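Long-range contact in putative archaeal ammonia monooxygenase subunit B (PDB 4O65), which forms the copper-binding cupredoxin domain of the B subunit of a membrane enzyme that probably oxidises ammonia: residues E15-S20 and L60-R65. Sequence-based numbering, arbitrary orientation.
Sequences EDETFS and LIVTGR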
loop_
_atom_site.group_PDB
_atom_site.type_symbol
_atom_site.label_atom_id
_atom_site.label_comp_id
_atom_site.label_asym_id
_atom_site.label_seq_id
_atom_site.Cartn_x
_atom_site.Cartn_y
_atom_site.Cartn_z
ATOM N N GLU A 15 -0.424 15.848 0.339
ATOM C CA GLU A 15 -1.541 16.571 0.919
ATOM C C GLU A 15 -2.861 15.759 0.884
ATOM O O GLU A 15 -3.009 14.821 0.069
ATOM C CB GLU A 15 -1.740 17.891 0.159
ATOM C CG GLU A 15 -0.461 18.782 0.198
ATOM C CD GLU A 15 -0.680 20.164 -0.402
ATOM O OE1 GLU A 15 -1.847 20.536 -0.730
ATOM O OE2 GLU A 15 0.330 20.874 -0.579
ATOM N N ASP A 16 -3.764 16.099 1.815
ATOM C CA ASP A 16 -5.142 15.528 1.786
ATOM C C ASP A 16 -5.145 14.009 1.876
ATOM O O ASP A 16 -5.984 13.330 1.274
ATOM C CB ASP A 16 -5.839 16.027 0.552
ATOM C CG ASP A 16 -5.921 17.578 0.560
ATOM O OD1 ASP A 16 -6.376 18.117 1.549
ATOM O OD2 ASP A 16 -5.391 18.192 -0.320
ATOM N N GLU A 17 -4.193 13.480 2.635
ATOM C CA GLU A 17 -4.078 12.004 2.759
ATOM C C GLU A 17 -5.339 11.456 3.479
ATOM O O GLU A 17 -5.780 12.038 4.505
ATOM C CB GLU A 17 -2.831 11.711 3.525
ATOM C CG GLU A 17 -2.576 10.219 3.732
ATOM C CD GLU A 17 -1.428 10.004 4.678
ATOM O OE1 GLU A 17 -0.456 9.331 4.299
ATOM O OE2 GLU A 17 -1.494 10.493 5.828
ATOM N N THR A 18 -5.961 10.364 2.946
ATOM C CA THR A 18 -7.139 9.816 3.592
ATOM C C THR A 18 -6.937 8.316 3.626
ATOM O O THR A 18 -6.441 7.791 2.638
ATOM C CB THR A 18 -8.421 10.078 2.772
ATOM O OG1 THR A 18 -8.626 11.491 2.708
ATOM C CG2 THR A 18 -9.594 9.407 3.452
ATOM N N PHE A 19 -7.329 7.669 4.729
ATOM C CA PHE A 19 -7.221 6.223 4.837
ATOM C C PHE A 19 -8.641 5.702 4.868
ATOM O O PHE A 19 -9.516 6.242 5.607
ATOM C CB PHE A 19 -6.525 5.831 6.148
ATOM C CG PHE A 19 -5.066 6.206 6.184
ATOM C CD1 PHE A 19 -4.680 7.507 6.497
ATOM C CD2 PHE A 19 -4.098 5.248 5.898
ATOM C CE1 PHE A 19 -3.334 7.856 6.523
ATOM C CE2 PHE A 19 -2.726 5.591 5.905
ATOM C CZ PHE A 19 -2.366 6.904 6.233
ATOM N N SER A 20 -8.886 4.603 4.140
ATOM C CA SER A 20 -10.292 4.104 4.057
ATOM C C SER A 20 -10.757 3.392 5.334
ATOM O O SER A 20 -11.955 3.155 5.503
ATOM C CB SER A 20 -10.445 3.130 2.875
ATOM O OG SER A 20 -9.564 2.003 3.054
ATOM N N LEU A 60 -6.965 -1.946 2.344
ATOM C CA LEU A 60 -6.826 -0.501 2.680
ATOM C C LEU A 60 -6.651 0.291 1.425
ATOM O O LEU A 60 -5.768 -0.042 0.592
ATOM C CB LEU A 60 -5.527 -0.327 3.547
ATOM C CG LEU A 60 -5.216 1.163 3.883
ATOM C CD1 LEU A 60 -6.298 1.756 4.812
ATOM C CD2 LEU A 60 -3.850 1.133 4.604
ATOM N N ILE A 61 -7.415 1.391 1.306
ATOM C CA ILE A 61 -7.173 2.405 0.297
ATOM C C ILE A 61 -6.637 3.682 0.963
ATOM O O ILE A 61 -7.216 4.181 1.944
ATOM C CB ILE A 61 -8.501 2.753 -0.444
ATOM C CG1 ILE A 61 -9.042 1.499 -1.202
ATOM C CG2 ILE A 61 -8.247 3.903 -1.445
ATOM C CD1 ILE A 61 -10.420 1.765 -1.861
ATOM N N VAL A 62 -5.550 4.217 0.390
ATOM C CA VAL A 62 -5.020 5.489 0.871
ATOM C C VAL A 62 -5.055 6.397 -0.342
ATOM O O VAL A 62 -4.506 6.035 -1.419
ATOM C CB VAL A 62 -3.540 5.354 1.378
ATOM C CG1 VAL A 62 -3.076 6.732 1.958
ATOM C CG2 VAL A 62 -3.431 4.210 2.388
ATOM N N THR A 63 -5.619 7.588 -0.170
ATOM C CA THR A 63 -5.642 8.521 -1.287
ATOM C C THR A 63 -5.080 9.862 -0.840
ATOM O O THR A 63 -5.019 10.126 0.371
ATOM C CB THR A 63 -7.069 8.747 -1.854
ATOM O OG1 THR A 63 -7.965 9.094 -0.766
ATOM C CG2 THR A 63 -7.606 7.436 -2.526
ATOM N N GLY A 64 -4.671 10.676 -1.810
ATOM C CA GLY A 64 -4.163 12.041 -1.493
ATOM C C GLY A 64 -3.716 12.739 -2.755
ATOM O O GLY A 64 -4.086 12.321 -3.868
ATOM N N ARG A 65 -2.920 13.802 -2.606
ATOM C CA ARG A 65 -2.479 14.508 -3.782
ATOM C C ARG A 65 -1.016 14.846 -3.520
ATOM O O ARG A 65 -0.663 15.146 -2.379
ATOM C CB ARG A 65 -3.230 15.878 -3.934
ATOM C CG ARG A 65 -4.740 15.859 -4.126
ATOM C CD ARG A 65 -5.263 17.339 -4.363
ATOM N NE ARG A 65 -4.872 18.158 -3.183
ATOM C CZ ARG A 65 -4.374 19.407 -3.197
ATOM N NH1 ARG A 65 -4.219 20.096 -4.335
ATOM N NH2 ARG A 65 -4.062 20.003 -2.049
HETATM O O HOH W 1 -8.787 6.705 0.871
#
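F19 and V62, a non-hydrogen-bonded antiparallel pair, pack side by side on the inner face of the sheet. V62 CG2 lies 3.7 Å from F19 CD2, CG1 sits over one ring face near the rim, and L60 CD1 approaches the ring edge. M144, I146 and A127 of the facing sheet also touch the F19 side chain. Beside it, E17 extends with CG anti to the backbone N (chi1 -180°); its CG meets V62 CG1 at 3.9 Å, and OE1 hydrogen-bonds to T129 OG1. This is the edge of a cupredoxin beta-sandwich: strand 12-19 borders one sheet, and strand 59-68 pairs on its other side with 110-119. The F19 side chain is about 9 Å from the copper ion, which H126 and H128 bind. The side carrying T18 and T63, a hydrogen-bonded pair, is more exposed; one water links T18 O to T63 OG1. At one end, I61 N donates a nearly straight bond (172°) to S20 OG. Toward the other, between E15 and T18, a beta bulge shifts the register by one. There R65 NE and NH2 hydrogen-bond side-on to D16 OD2, nearly in the guanidinium plane, as part of a salt bridge. NH2 also salt-bridges E15 OE1 at 2.6 Å, that carboxylate turned 71° from the guanidinium; NH1 salt-bridges E110 OE2.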